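Local structure of catechol 2,3-dioxygenase (Rhodococcus sp., 2WL9) at residues C[108-116]-C[153-164]. The protein probably catalyses the iron-dependent extradiol ring cleavage of catechols by molecular oxygen, a step in the breakdown of aromatic hydrocarbons. Residues are numbered along the deposited sequence; the frame is centred on the assembly and turned at random.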
loop_
_atom_site.group_PDB
_atom_site.type_symbol
_atom_site.label_atom_id
_atom_site.label_comp_id
_atom_site.label_asym_id
_atom_site.label_seq_id
_atom_site.Cartn_x
_atom_site.Cartn_y
_atom_site.Cartn_z
ATOM N N LEU C 108 4.453 42.955 15.926
ATOM C CA LEU C 108 4.413 44.040 14.945
ATOM C C LEU C 108 2.981 44.285 14.461
ATOM O O LEU C 108 2.017 43.828 15.091
ATOM C CB LEU C 108 5.358 43.729 13.769
ATOM C CG LEU C 108 5.104 42.483 12.913
ATOM C CD1 LEU C 108 5.698 42.668 11.517
ATOM C CD2 LEU C 108 5.626 41.193 13.564
ATOM N N HIS C 109 2.835 45.004 13.349
ATOM C CA HIS C 109 1.530 45.204 12.723
ATOM C C HIS C 109 1.600 44.981 11.223
ATOM O O HIS C 109 2.597 45.312 10.587
ATOM C CB HIS C 109 1.000 46.611 12.998
ATOM C CG HIS C 109 0.659 46.853 14.430
ATOM N ND1 HIS C 109 1.616 47.113 15.386
ATOM C CD2 HIS C 109 -0.530 46.857 15.075
ATOM C CE1 HIS C 109 1.029 47.274 16.558
ATOM N NE2 HIS C 109 -0.272 47.125 16.396
ATOM N N ASP C 110 0.535 44.438 10.650
ATOM C CA ASP C 110 0.473 44.321 9.198
ATOM C C ASP C 110 0.119 45.693 8.602
ATOM O O ASP C 110 -0.079 46.649 9.361
ATOM C CB ASP C 110 -0.458 43.169 8.759
ATOM C CG ASP C 110 -1.939 43.535 8.758
ATOM O OD1 ASP C 110 -2.319 44.682 9.078
ATOM O OD2 ASP C 110 -2.734 42.631 8.423
ATOM N N PRO C 111 0.062 45.812 7.260
ATOM C CA PRO C 111 -0.189 47.142 6.688
ATOM C C PRO C 111 -1.586 47.686 6.973
ATOM O O PRO C 111 -1.772 48.903 6.999
ATOM C CB PRO C 111 0.009 46.923 5.187
ATOM C CG PRO C 111 0.929 45.750 5.104
ATOM C CD PRO C 111 0.482 44.853 6.221
ATOM N N GLY C 112 -2.547 46.791 7.199
ATOM C CA GLY C 112 -3.907 47.177 7.568
ATOM C C GLY C 112 -4.038 47.606 9.020
ATOM O O GLY C 112 -5.124 47.980 9.462
ATOM N N GLY C 113 -2.929 47.544 9.755
ATOM C CA GLY C 113 -2.892 47.906 11.169
ATOM C C GLY C 113 -3.320 46.796 12.116
ATOM O O GLY C 113 -3.536 47.046 13.301
ATOM N N ASN C 114 -3.439 45.571 11.600
ATOM C CA ASN C 114 -3.795 44.418 12.431
ATOM C C ASN C 114 -2.591 43.922 13.242
ATOM O O ASN C 114 -1.552 43.589 12.662
ATOM C CB ASN C 114 -4.373 43.287 11.574
ATOM C CG ASN C 114 -5.520 43.745 10.692
ATOM O OD1 ASN C 114 -5.434 43.688 9.462
ATOM N ND2 ASN C 114 -6.596 44.209 11.312
ATOM N N PRO C 115 -2.710 43.893 14.585
ATOM C CA PRO C 115 -1.584 43.401 15.376
ATOM C C PRO C 115 -1.207 41.978 14.990
ATOM O O PRO C 115 -2.047 41.074 14.999
ATOM C CB PRO C 115 -2.109 43.451 16.813
ATOM C CG PRO C 115 -3.109 44.553 16.784
ATOM C CD PRO C 115 -3.801 44.377 15.451
ATOM N N THR C 116 0.065 41.800 14.662
ATOM C CA THR C 116 0.559 40.564 14.086
ATOM C C THR C 116 1.714 40.046 14.928
ATOM O O THR C 116 2.630 40.793 15.248
ATOM C CB THR C 116 1.009 40.816 12.641
ATOM O OG1 THR C 116 -0.112 41.278 11.881
ATOM C CG2 THR C 116 1.579 39.547 12.002
ATOM N N ARG C 153 -9.205 42.872 7.675
ATOM C CA ARG C 153 -9.281 44.170 7.011
ATOM C C ARG C 153 -7.936 44.610 6.449
ATOM O O ARG C 153 -6.918 44.586 7.142
ATOM C CB ARG C 153 -9.823 45.219 7.983
ATOM C CG ARG C 153 -10.220 46.548 7.354
ATOM C CD ARG C 153 -10.985 47.396 8.359
ATOM N NE ARG C 153 -10.193 47.646 9.561
ATOM C CZ ARG C 153 -10.693 48.039 10.728
ATOM N NH1 ARG C 153 -11.997 48.238 10.870
ATOM N NH2 ARG C 153 -9.882 48.234 11.761
ATOM N N GLU C 154 -7.937 44.995 5.178
ATOM C CA GLU C 154 -6.756 45.576 4.559
ATOM C C GLU C 154 -7.181 46.764 3.712
ATOM O O GLU C 154 -7.906 46.595 2.733
ATOM C CB GLU C 154 -6.010 44.548 3.696
ATOM C CG GLU C 154 -5.568 43.283 4.420
ATOM C CD GLU C 154 -4.538 43.511 5.516
ATOM O OE1 GLU C 154 -3.831 44.541 5.508
ATOM O OE2 GLU C 154 -4.428 42.628 6.385
ATOM N N ASP C 155 -6.742 47.961 4.098
ATOM C CA ASP C 155 -6.995 49.171 3.308
ATOM C C ASP C 155 -6.134 49.217 2.041
ATOM O O ASP C 155 -6.472 49.906 1.070
ATOM C CB ASP C 155 -6.766 50.431 4.155
ATOM C CG ASP C 155 -5.292 50.668 4.487
ATOM O OD1 ASP C 155 -4.573 49.701 4.831
ATOM O OD2 ASP C 155 -4.851 51.833 4.404
ATOM N N ASP C 156 -5.012 48.505 2.073
ATOM C CA ASP C 156 -4.110 48.423 0.932
ATOM C C ASP C 156 -3.831 46.954 0.644
ATOM O O ASP C 156 -2.957 46.345 1.274
ATOM C CB ASP C 156 -2.805 49.167 1.226
ATOM C CG ASP C 156 -1.932 49.346 -0.007
ATOM O OD1 ASP C 156 -1.915 48.462 -0.894
ATOM O OD2 ASP C 156 -1.243 50.385 -0.087
ATOM N N VAL C 157 -4.575 46.402 -0.308
ATOM C CA VAL C 157 -4.437 44.995 -0.706
ATOM C C VAL C 157 -3.027 44.637 -1.171
ATOM O O VAL C 157 -2.478 43.620 -0.749
ATOM C CB VAL C 157 -5.475 44.600 -1.791
ATOM C CG1 VAL C 157 -5.302 43.145 -2.211
ATOM C CG2 VAL C 157 -6.883 44.820 -1.276
ATOM N N GLU C 158 -2.436 45.469 -2.029
ATOM C CA GLU C 158 -1.103 45.180 -2.554
ATOM C C GLU C 158 -0.006 45.186 -1.479
ATOM O O GLU C 158 0.845 44.291 -1.462
ATOM C CB GLU C 158 -0.732 46.106 -3.719
ATOM C CG GLU C 158 0.205 45.435 -4.716
ATOM C CD GLU C 158 0.353 46.189 -6.027
ATOM O OE1 GLU C 158 0.054 47.406 -6.079
ATOM O OE2 GLU C 158 0.791 45.556 -7.013
ATOM N N GLU C 159 -0.034 46.180 -0.588
ATOM C CA GLU C 159 0.928 46.244 0.518
ATOM C C GLU C 159 0.783 45.035 1.440
ATOM O O GLU C 159 1.779 44.445 1.851
ATOM C CB GLU C 159 0.782 47.540 1.325
ATOM C CG GLU C 159 1.680 48.671 0.843
ATOM C CD GLU C 159 1.453 49.975 1.590
ATOM O OE1 GLU C 159 0.821 49.963 2.673
ATOM O OE2 GLU C 159 1.912 51.021 1.085
ATOM N N ALA C 160 -0.463 44.685 1.749
ATOM C CA ALA C 160 -0.782 43.485 2.519
ATOM C C ALA C 160 -0.224 42.219 1.855
ATOM O O ALA C 160 0.351 41.362 2.527
ATOM C CB ALA C 160 -2.286 43.369 2.710
ATOM N N THR C 161 -0.380 42.107 0.539
ATOM C CA THR C 161 0.145 40.936 -0.166
ATOM C C THR C 161 1.667 40.864 -0.052
ATOM O O THR C 161 2.207 39.809 0.281
ATOM C CB THR C 161 -0.315 40.859 -1.641
ATOM O OG1 THR C 161 -1.730 41.046 -1.709
ATOM C CG2 THR C 161 0.016 39.497 -2.225
ATOM N N ARG C 162 2.347 41.986 -0.295
ATOM C CA ARG C 162 3.810 42.055 -0.179
ATOM C C ARG C 162 4.302 41.714 1.231
ATOM O O ARG C 162 5.278 40.973 1.393
ATOM C CB ARG C 162 4.340 43.437 -0.582
ATOM C CG ARG C 162 4.090 43.821 -2.030
ATOM C CD ARG C 162 4.764 45.142 -2.361
ATOM N NE ARG C 162 4.238 45.724 -3.594
ATOM C CZ ARG C 162 3.392 46.752 -3.647
ATOM N NH1 ARG C 162 2.965 47.340 -2.535
ATOM N NH2 ARG C 162 2.978 47.203 -4.824
ATOM N N PHE C 163 3.623 42.261 2.239
ATOM C CA PHE C 163 3.941 41.982 3.640
ATOM C C PHE C 163 3.862 40.486 3.935
ATOM O O PHE C 163 4.819 39.887 4.428
ATOM C CB PHE C 163 3.003 42.771 4.564
ATOM C CG PHE C 163 3.115 42.396 6.021
ATOM C CD1 PHE C 163 4.175 42.863 6.792
ATOM C CD2 PHE C 163 2.149 41.593 6.623
ATOM C CE1 PHE C 163 4.281 42.528 8.137
ATOM C CE2 PHE C 163 2.245 41.245 7.973
ATOM C CZ PHE C 163 3.316 41.718 8.733
ATOM N N TYR C 164 2.724 39.882 3.625
ATOM C CA TYR C 164 2.532 38.467 3.908
ATOM C C TYR C 164 3.431 37.543 3.082
ATOM O O TYR C 164 3.799 36.478 3.560
ATOM C CB TYR C 164 1.054 38.081 3.850
ATOM C CG TYR C 164 0.295 38.636 5.033
ATOM C CD1 TYR C 164 0.493 38.117 6.316
ATOM C CD2 TYR C 164 -0.597 39.692 4.877
ATOM C CE1 TYR C 164 -0.181 38.634 7.411
ATOM C CE2 TYR C 164 -1.282 40.221 5.967
ATOM C CZ TYR C 164 -1.069 39.686 7.227
ATOM O OH TYR C 164 -1.747 40.191 8.307
HETATM O O HOH W 1 -1.285 38.965 10.671
#
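Tyr164 reaches from the helix to Asp110 at the tip of a beta hairpin, its OH donating to the anti lone pair of Asp110 OD2 at 2.6 Å. The same oxygen lies 2.7 Å from Glu154 OE2, so one of the two acids, buried Asp110 or the less enclosed Glu154, probably holds a proton. Asp110 suits the turn: with chi1 at 81° its short carboxylate folds back over the loop, and OD1 accepts from Asn114 N. Beside this polar cluster the packing is tight. Phe163, its CG anti to the backbone N (chi1 171°), points toward the hairpin, taking Asp110 CA over one face in a CH-pi contact and Leu108 CD1 at its edge, 3.7 Å from CE1. Pro111 CD packs 3.6 Å from Phe163 CG, its rigid ring suiting the turn. Loop 110-114, with a type I turn from Asp110 to Gly113, joins strands 104-109 and 115-120 of the N-terminal domain, whereas helix 157-167 belongs to the C-terminal one; each domain pairs beta-alpha-beta-beta-beta modules, as in other type I extradiol dioxygenases. A water donating to both Thr116 OG1 and Tyr164 OH extends the cluster. Toward solvent the fit slackens: exposed Glu159 CB meets Pro111 CB at 4.0 Å, and Asp155 OD1 stands 3.8 Å from Gly112 CA.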